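Local coordinates for protein transcriptional regulator, TetR family (Legionella pneumophila subsp. pneumophila str. Philadelphia 1, PDB 3ON4) that probably binds DNA through an N-terminal helix-turn-helix domain and regulates transcription, as TetR-family regulators do, at residues Glu13-Ile23 / Leu57-Lys68; Phe131-Leu142 / Ser152-Ile160. All coordinates share one frame; numbering follows the deposited sequence. Where two conformers were deposited one is given.

Contacts 1 and 2 lie in different parts of an all-helical chain, which has the small DNA-binding domain and larger helical body of the TetR family. Contact 1 comes first along the chain and closes before contact 2 opens: it crosses helix 11-26 over helix 54-77, where the helix-turn-helix domain meets the body. Contact 2 packs helix 121-144 against helix 149-173 in the C-terminal domain, at the face where the second subunit adds its own side chains. Their centres lie about 23 Å apart, on opposite sides of the chain's centre. Helix 54-77 bridges them, since Thr66 CG2 packs 4.1 Å from Leu133 CD1, so the DNA-binding end and the dimer end belong to one continuous helical framework.

Contact 1. Residues Glu13-Ile23 / Leu57-Lys68; sequences ERILAVAEALI and LGVAVISWHTDK
Glu20 and His65 both hold CG trans to their own backbone N (chi1 -176° for Glu20), which carries the extended glutamate across to meet the imidazole where the first helix of a TetR DNA-binding domain crosses the long helix 54-77. The crossing is nearly perpendicular, with the segment axes 9.7 Å apart, and it packs knobs into holes. Leu16 enters among Leu57, Ala60, Val61 and Trp64, its CD2 resting 3.8 Å from Val61 CG2 while its CB lies over one face of the indole as a CH-pi contact. Val61 answers in the reverse direction: CG2 touches Ala19 CB, and CG1 meets Ile23 CD1 tip to tip. Leu57 straddles Ile15 and Ala19 with its two methyls, and Ile36 and Phe33 of helix 33-40 extend this apolar patch into the helix-turn-helix region.

Beyond it the interface turns polar. Lys68, bent at chi3, lays CE over the centre of the indole face opposite Leu16, so the ring is sandwiched between aliphatic groups of the two helices. Lys68 NZ sits on the syn side of the carboxylate, 3.2 Å from both Glu20 OE1 and Glu20 OE2, a salt bridge that probably stabilises the negative charge. Glu20 OE2 also accepts from His65 ND1 at 2.7 Å. This hydrogen bond is nearly straight, 167° at the hydrogen, and lies in the imidazole plane but well out of the carboxylate plane.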
# COMPACT_ATOMS: atom_id res chain seq x y z
N GLU A 13 11.74 4.58 -24.77
CA GLU A 13 12.37 4.64 -23.46
C GLU A 13 11.92 5.87 -22.68
O GLU A 13 11.67 5.78 -21.48
CB GLU A 13 13.91 4.60 -23.54
CG GLU A 13 14.54 4.97 -22.17
CD GLU A 13 15.93 4.43 -21.95
OE1 GLU A 13 16.64 4.16 -22.94
OE2 GLU A 13 16.31 4.29 -20.76
N ARG A 14 11.78 7.01 -23.34
CA ARG A 14 11.35 8.21 -22.61
C ARG A 14 9.90 8.07 -22.14
O ARG A 14 9.53 8.57 -21.06
CB ARG A 14 11.57 9.48 -23.45
CG ARG A 14 13.02 9.78 -23.74
CD ARG A 14 13.28 11.26 -24.02
NE ARG A 14 12.27 11.88 -24.88
CZ ARG A 14 12.06 13.19 -25.00
NH1 ARG A 14 11.13 13.62 -25.83
NH2 ARG A 14 12.78 14.08 -24.31
N ILE A 15 9.08 7.38 -22.93
CA ILE A 15 7.68 7.13 -22.55
C ILE A 15 7.66 6.23 -21.32
O ILE A 15 6.97 6.52 -20.34
CB ILE A 15 6.84 6.46 -23.69
CG1 ILE A 15 6.59 7.44 -24.83
CG2 ILE A 15 5.50 5.96 -23.10
CD1 ILE A 15 6.19 6.80 -26.19
N LEU A 16 8.43 5.16 -21.37
CA LEU A 16 8.50 4.24 -20.25
C LEU A 16 8.96 4.96 -18.97
O LEU A 16 8.36 4.78 -17.90
CB LEU A 16 9.41 3.06 -20.56
CG LEU A 16 8.84 2.05 -21.56
CD1 LEU A 16 9.96 1.14 -22.10
CD2 LEU A 16 7.71 1.24 -20.90
N ALA A 17 9.99 5.79 -19.10
CA ALA A 17 10.56 6.45 -17.91
C ALA A 17 9.57 7.43 -17.24
O ALA A 17 9.45 7.46 -15.99
CB ALA A 17 11.90 7.13 -18.25
N VAL A 18 8.85 8.20 -18.05
CA VAL A 18 7.87 9.15 -17.48
C VAL A 18 6.64 8.39 -16.97
O VAL A 18 6.12 8.73 -15.91
CB VAL A 18 7.41 10.25 -18.46
CG1 VAL A 18 6.72 11.41 -17.67
CG2 VAL A 18 8.56 10.77 -19.24
N ALA A 19 6.22 7.34 -17.67
CA ALA A 19 5.07 6.55 -17.23
C ALA A 19 5.35 5.93 -15.86
O ALA A 19 4.51 5.97 -14.93
CB ALA A 19 4.70 5.45 -18.27
N GLU A 20 6.55 5.38 -15.74
CA GLU A 20 7.01 4.82 -14.48
C GLU A 20 6.91 5.85 -13.34
O GLU A 20 6.41 5.55 -12.27
CB GLU A 20 8.45 4.33 -14.64
CG GLU A 20 9.02 3.62 -13.41
CD GLU A 20 10.52 3.30 -13.55
OE1 GLU A 20 11.34 4.23 -13.78
OE2 GLU A 20 10.88 2.12 -13.39
N ALA A 21 7.40 7.05 -13.61
CA ALA A 21 7.37 8.14 -12.66
C ALA A 21 5.95 8.53 -12.29
O ALA A 21 5.64 8.65 -11.10
CB ALA A 21 8.12 9.36 -13.21
N LEU A 22 5.09 8.69 -13.29
CA LEU A 22 3.69 9.05 -13.04
C LEU A 22 2.96 7.99 -12.21
O LEU A 22 2.20 8.34 -11.30
CB LEU A 22 2.96 9.33 -14.36
CG LEU A 22 3.45 10.61 -15.06
CD1 LEU A 22 2.82 10.73 -16.45
CD2 LEU A 22 3.18 11.85 -14.21
N ILE A 23 3.20 6.72 -12.52
CA ILE A 23 2.55 5.62 -11.80
C ILE A 23 3.03 5.61 -10.35
O ILE A 23 2.20 5.53 -9.41
CB ILE A 23 2.76 4.25 -12.49
CG1 ILE A 23 2.03 4.23 -13.84
CG2 ILE A 23 2.28 3.12 -11.56
CD1 ILE A 23 2.46 3.04 -14.77
N LEU A 57 1.18 -0.37 -22.16
CA LEU A 57 2.18 0.44 -21.49
C LEU A 57 2.35 -0.06 -20.06
O LEU A 57 3.49 -0.22 -19.59
CB LEU A 57 1.81 1.92 -21.51
CG LEU A 57 2.71 2.88 -20.73
CD1 LEU A 57 4.15 2.79 -21.25
CD2 LEU A 57 2.18 4.33 -20.84
N GLY A 58 1.24 -0.33 -19.36
CA GLY A 58 1.32 -0.85 -18.01
C GLY A 58 2.19 -2.11 -17.91
O GLY A 58 3.06 -2.21 -17.06
N VAL A 59 1.94 -3.08 -18.79
CA VAL A 59 2.71 -4.33 -18.82
C VAL A 59 4.20 -4.06 -19.04
O VAL A 59 5.07 -4.61 -18.35
CB VAL A 59 2.16 -5.26 -19.92
CG1 VAL A 59 3.15 -6.41 -20.25
CG2 VAL A 59 0.79 -5.82 -19.53
N ALA A 60 4.48 -3.21 -20.01
CA ALA A 60 5.85 -2.89 -20.38
C ALA A 60 6.60 -2.12 -19.25
O ALA A 60 7.77 -2.40 -18.99
CB ALA A 60 5.87 -2.09 -21.72
N VAL A 61 5.92 -1.20 -18.57
CA VAL A 61 6.52 -0.45 -17.47
C VAL A 61 6.89 -1.41 -16.32
O VAL A 61 8.00 -1.36 -15.80
CB VAL A 61 5.56 0.64 -16.92
CG1 VAL A 61 6.10 1.22 -15.59
CG2 VAL A 61 5.38 1.75 -17.97
N ILE A 62 5.99 -2.30 -15.95
CA ILE A 62 6.28 -3.19 -14.81
C ILE A 62 7.39 -4.16 -15.21
O ILE A 62 8.29 -4.41 -14.42
CB ILE A 62 5.08 -3.99 -14.30
CG1 ILE A 62 3.94 -3.08 -13.89
CG2 ILE A 62 5.51 -4.84 -13.07
CD1 ILE A 62 2.57 -3.79 -13.83
N SER A 63 7.34 -4.68 -16.43
CA SER A 63 8.35 -5.61 -16.90
C SER A 63 9.77 -4.98 -16.89
O SER A 63 10.73 -5.59 -16.40
CB SER A 63 7.98 -6.14 -18.29
OG SER A 63 8.94 -7.08 -18.75
N TRP A 64 9.88 -3.75 -17.42
CA TRP A 64 11.11 -2.99 -17.40
C TRP A 64 11.63 -2.73 -15.97
O TRP A 64 12.82 -2.96 -15.66
CB TRP A 64 10.84 -1.65 -18.07
CG TRP A 64 11.99 -0.74 -18.17
CD1 TRP A 64 13.24 -1.02 -18.64
CD2 TRP A 64 11.98 0.66 -17.86
NE1 TRP A 64 14.03 0.11 -18.60
CE2 TRP A 64 13.27 1.16 -18.14
CE3 TRP A 64 11.00 1.54 -17.35
CZ2 TRP A 64 13.61 2.51 -17.93
CZ3 TRP A 64 11.34 2.86 -17.15
CH2 TRP A 64 12.63 3.34 -17.44
N HIS A 65 10.72 -2.29 -15.11
CA HIS A 65 11.07 -1.98 -13.73
C HIS A 65 11.57 -3.22 -13.01
O HIS A 65 12.54 -3.14 -12.26
CB HIS A 65 9.85 -1.42 -12.98
CG HIS A 65 10.14 -0.92 -11.60
ND1 HIS A 65 10.62 0.34 -11.35
CD2 HIS A 65 9.94 -1.49 -10.38
CE1 HIS A 65 10.73 0.52 -10.04
NE2 HIS A 65 10.32 -0.57 -9.43
N THR A 66 10.89 -4.35 -13.21
CA THR A 66 11.32 -5.62 -12.60
C THR A 66 12.72 -6.04 -13.06
O THR A 66 13.54 -6.49 -12.25
CB THR A 66 10.32 -6.75 -12.88
OG1 THR A 66 9.01 -6.36 -12.42
CG2 THR A 66 10.75 -8.05 -12.16
N ASP A 67 13.00 -5.87 -14.35
CA ASP A 67 14.31 -6.16 -14.89
C ASP A 67 15.39 -5.28 -14.25
O ASP A 67 16.49 -5.76 -13.97
CB ASP A 67 14.33 -5.95 -16.40
CG ASP A 67 13.66 -7.08 -17.17
OD1 ASP A 67 13.38 -8.15 -16.58
OD2 ASP A 67 13.44 -6.90 -18.38
N LYS A 68 15.09 -4.00 -14.06
CA LYS A 68 16.00 -3.07 -13.41
C LYS A 68 16.28 -3.46 -11.96
O LYS A 68 17.44 -3.49 -11.54
CB LYS A 68 15.48 -1.64 -13.44
CG LYS A 68 15.52 -1.01 -14.84
CD LYS A 68 15.36 0.50 -14.78
CE LYS A 68 13.94 0.93 -14.45
NZ LYS A 68 13.85 2.43 -14.44

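Contact 2. Residues Phe131-Leu142 / Ser152-Ile160; sequences FELIIEWLKGVL and SLSLAKQII
Ala156 packs against Leu138, CB to CB at 3.7 Å, where two consecutive helices of the TetR C-terminal domain cross in a broadly antiparallel sense, 128° between their directions. Ala156 is a knob among Ile135, Leu138, Lys139 and Leu142, and its small size is consistent with the close 8.3 Å approach of the segment axes. Ile160 fills the next hole. With CG1 trans to the backbone N (chi1 -169°), it turns that carbon to the edge of the phenyl ring, so that Ile160 CG1 lies 4.1 Å from Phe131 CD1. Ile160 CD1 reaches Ile134 CG2, and Ile160 CG2 sets itself 4.0 Å from Ile135 CG1.

A second group of contacts joins side chains to backbone. Leu142 CD1 lies 3.5 Å from Ser152 O and also reaches Ala156 N, while Leu142 CD2 meets Leu155 CD2. Ser152 CB rests against Lys139 O, and the Ser152 hydroxyl is hydrogen-bonded to Asp148 O.

Two lysines contribute their aliphatic parts. Lys139 lays CD 3.8 Å from Leu153 CD1, whose other neighbour is Ile135 CG2. Lys157 passes its CE by that same CG2, then ends in a salt bridge with Asp175 of the second subunit; Leu169 of the second subunit also packs on Phe131 and Ile160. The pairing of the two segments is thus essentially apolar and set by shape, whereas the charge of Lys157 is spent on Asp175 of the second subunit.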
# COMPACT_ATOMS: atom_id res chain seq x y z
N PHE A 131 6.73 -9.07 -7.12
CA PHE A 131 6.82 -9.48 -5.72
C PHE A 131 7.46 -10.86 -5.54
O PHE A 131 8.25 -11.05 -4.61
CB PHE A 131 5.47 -9.36 -5.03
CG PHE A 131 5.11 -7.92 -4.76
CD1 PHE A 131 5.84 -7.19 -3.84
CD2 PHE A 131 4.11 -7.28 -5.48
CE1 PHE A 131 5.57 -5.85 -3.62
CE2 PHE A 131 3.83 -5.95 -5.26
CZ PHE A 131 4.56 -5.23 -4.34
N GLU A 132 7.12 -11.80 -6.41
CA GLU A 132 7.72 -13.13 -6.38
C GLU A 132 9.24 -13.04 -6.51
O GLU A 132 9.95 -13.73 -5.79
CB GLU A 132 7.11 -14.02 -7.49
CG GLU A 132 5.69 -14.45 -7.12
CD GLU A 132 4.86 -14.96 -8.28
OE1 GLU A 132 5.43 -15.21 -9.38
OE2 GLU A 132 3.62 -15.10 -8.08
N LEU A 133 9.74 -12.16 -7.37
CA LEU A 133 11.18 -11.98 -7.54
C LEU A 133 11.83 -11.42 -6.27
O LEU A 133 12.87 -11.91 -5.85
CB LEU A 133 11.47 -11.05 -8.70
CG LEU A 133 12.95 -10.91 -9.07
CD1 LEU A 133 13.13 -10.94 -10.60
CD2 LEU A 133 13.49 -9.65 -8.46
N ILE A 134 11.18 -10.43 -5.66
CA ILE A 134 11.70 -9.79 -4.46
C ILE A 134 11.73 -10.77 -3.30
O ILE A 134 12.73 -10.89 -2.61
CB ILE A 134 10.89 -8.53 -4.05
CG1 ILE A 134 11.01 -7.40 -5.09
CG2 ILE A 134 11.31 -8.04 -2.63
CD1 ILE A 134 12.36 -6.83 -5.26
N ILE A 135 10.62 -11.50 -3.11
CA ILE A 135 10.47 -12.46 -2.03
C ILE A 135 11.48 -13.62 -2.17
O ILE A 135 12.18 -13.96 -1.20
CB ILE A 135 9.02 -12.95 -1.95
CG1 ILE A 135 8.12 -11.78 -1.50
CG2 ILE A 135 8.88 -14.20 -1.07
CD1 ILE A 135 6.68 -12.00 -1.74
N GLU A 136 11.60 -14.16 -3.38
CA GLU A 136 12.60 -15.20 -3.65
C GLU A 136 14.03 -14.70 -3.37
O GLU A 136 14.81 -15.41 -2.75
CB GLU A 136 12.48 -15.72 -5.10
CG GLU A 136 13.46 -16.85 -5.48
CD GLU A 136 13.39 -18.04 -4.53
OE1 GLU A 136 12.26 -18.42 -4.11
OE2 GLU A 136 14.46 -18.58 -4.19
N TRP A 137 14.36 -13.48 -3.80
CA TRP A 137 15.69 -12.92 -3.52
C TRP A 137 15.96 -12.80 -2.02
O TRP A 137 17.00 -13.26 -1.51
CB TRP A 137 15.82 -11.54 -4.15
CG TRP A 137 17.19 -11.01 -4.04
CD1 TRP A 137 18.26 -11.28 -4.86
CD2 TRP A 137 17.67 -10.12 -3.03
NE1 TRP A 137 19.37 -10.61 -4.41
CE2 TRP A 137 19.04 -9.89 -3.29
CE3 TRP A 137 17.08 -9.52 -1.91
CZ2 TRP A 137 19.81 -9.06 -2.50
CZ3 TRP A 137 17.85 -8.69 -1.12
CH2 TRP A 137 19.21 -8.46 -1.42
N LEU A 138 15.02 -12.21 -1.30
CA LEU A 138 15.10 -12.08 0.17
C LEU A 138 15.23 -13.43 0.90
O LEU A 138 16.09 -13.59 1.79
CB LEU A 138 13.86 -11.31 0.70
CG LEU A 138 13.79 -9.80 0.47
CD1 LEU A 138 12.44 -9.22 0.91
CD2 LEU A 138 14.95 -9.14 1.23
N LYS A 139 14.38 -14.40 0.54
CA LYS A 139 14.43 -15.76 1.08
C LYS A 139 15.79 -16.40 0.87
O LYS A 139 16.38 -17.00 1.79
CB LYS A 139 13.37 -16.64 0.42
CG LYS A 139 13.39 -18.13 0.83
CD LYS A 139 12.54 -18.90 -0.17
CE LYS A 139 12.53 -20.37 0.08
NZ LYS A 139 12.46 -21.13 -1.21
N GLY A 140 16.30 -16.28 -0.35
CA GLY A 140 17.64 -16.83 -0.68
C GLY A 140 18.78 -16.24 0.14
O GLY A 140 19.66 -16.97 0.62
N VAL A 141 18.78 -14.92 0.30
CA VAL A 141 19.80 -14.23 1.10
C VAL A 141 19.72 -14.73 2.55
O VAL A 141 20.73 -15.05 3.18
CB VAL A 141 19.60 -12.68 1.05
CG1 VAL A 141 20.48 -11.99 2.07
CG2 VAL A 141 19.92 -12.13 -0.35
N LEU A 142 18.49 -14.83 3.06
CA LEU A 142 18.26 -15.26 4.44
C LEU A 142 18.65 -16.71 4.68
O LEU A 142 19.12 -17.05 5.77
CB LEU A 142 16.79 -15.02 4.83
CG LEU A 142 16.33 -13.57 4.97
CD1 LEU A 142 14.80 -13.53 5.09
CD2 LEU A 142 16.97 -12.87 6.16
N SER A 152 12.88 -18.33 6.63
CA SER A 152 13.36 -17.43 5.58
C SER A 152 12.18 -16.84 4.78
O SER A 152 12.15 -15.66 4.50
CB SER A 152 14.31 -18.15 4.63
OG SER A 152 15.57 -18.39 5.25
N LEU A 153 11.23 -17.69 4.43
CA LEU A 153 10.06 -17.24 3.68
C LEU A 153 9.20 -16.31 4.53
O LEU A 153 8.71 -15.31 4.02
CB LEU A 153 9.25 -18.46 3.22
CG LEU A 153 8.34 -18.32 2.00
CD1 LEU A 153 9.05 -17.68 0.78
CD2 LEU A 153 7.79 -19.73 1.65
N SER A 154 8.99 -16.66 5.80
CA SER A 154 8.19 -15.84 6.72
C SER A 154 8.84 -14.47 6.92
O SER A 154 8.15 -13.42 6.87
CB SER A 154 8.02 -16.54 8.08
OG SER A 154 7.34 -15.68 9.00
N LEU A 155 10.15 -14.45 7.13
CA LEU A 155 10.85 -13.18 7.35
C LEU A 155 10.92 -12.37 6.06
O LEU A 155 10.80 -11.14 6.08
CB LEU A 155 12.27 -13.43 7.90
CG LEU A 155 13.11 -12.23 8.36
CD1 LEU A 155 12.33 -11.29 9.24
CD2 LEU A 155 14.40 -12.71 9.11
N ALA A 156 11.15 -13.04 4.93
CA ALA A 156 11.15 -12.35 3.64
C ALA A 156 9.80 -11.62 3.47
O ALA A 156 9.76 -10.48 3.06
CB ALA A 156 11.40 -13.35 2.49
N LYS A 157 8.70 -12.30 3.78
CA LYS A 157 7.37 -11.69 3.64
C LYS A 157 7.11 -10.56 4.64
O LYS A 157 6.45 -9.59 4.29
CB LYS A 157 6.28 -12.76 3.69
CG LYS A 157 6.35 -13.68 2.44
CD LYS A 157 5.35 -14.78 2.43
CE LYS A 157 5.48 -15.58 1.14
NZ LYS A 157 4.78 -16.89 1.16
N GLN A 158 7.64 -10.66 5.87
CA GLN A 158 7.51 -9.56 6.82
C GLN A 158 8.27 -8.34 6.34
O GLN A 158 7.80 -7.19 6.43
CB GLN A 158 8.04 -9.97 8.21
CG GLN A 158 7.11 -10.85 9.01
CD GLN A 158 7.76 -11.24 10.33
OE1 GLN A 158 8.93 -11.62 10.34
NE2 GLN A 158 7.03 -11.12 11.44
N ILE A 159 9.47 -8.58 5.81
CA ILE A 159 10.31 -7.50 5.39
C ILE A 159 9.64 -6.74 4.25
O ILE A 159 9.57 -5.51 4.31
CB ILE A 159 11.70 -7.97 4.93
CG1 ILE A 159 12.54 -8.42 6.13
CG2 ILE A 159 12.45 -6.83 4.21
CD1 ILE A 159 13.79 -9.20 5.71
N ILE A 160 9.15 -7.43 3.22
CA ILE A 160 8.56 -6.72 2.08
C ILE A 160 7.25 -6.05 2.48
O ILE A 160 6.94 -4.98 1.98
CB ILE A 160 8.43 -7.60 0.77
CG1 ILE A 160 8.06 -6.74 -0.47
CG2 ILE A 160 7.46 -8.72 0.95
CD1 ILE A 160 8.88 -5.44 -0.69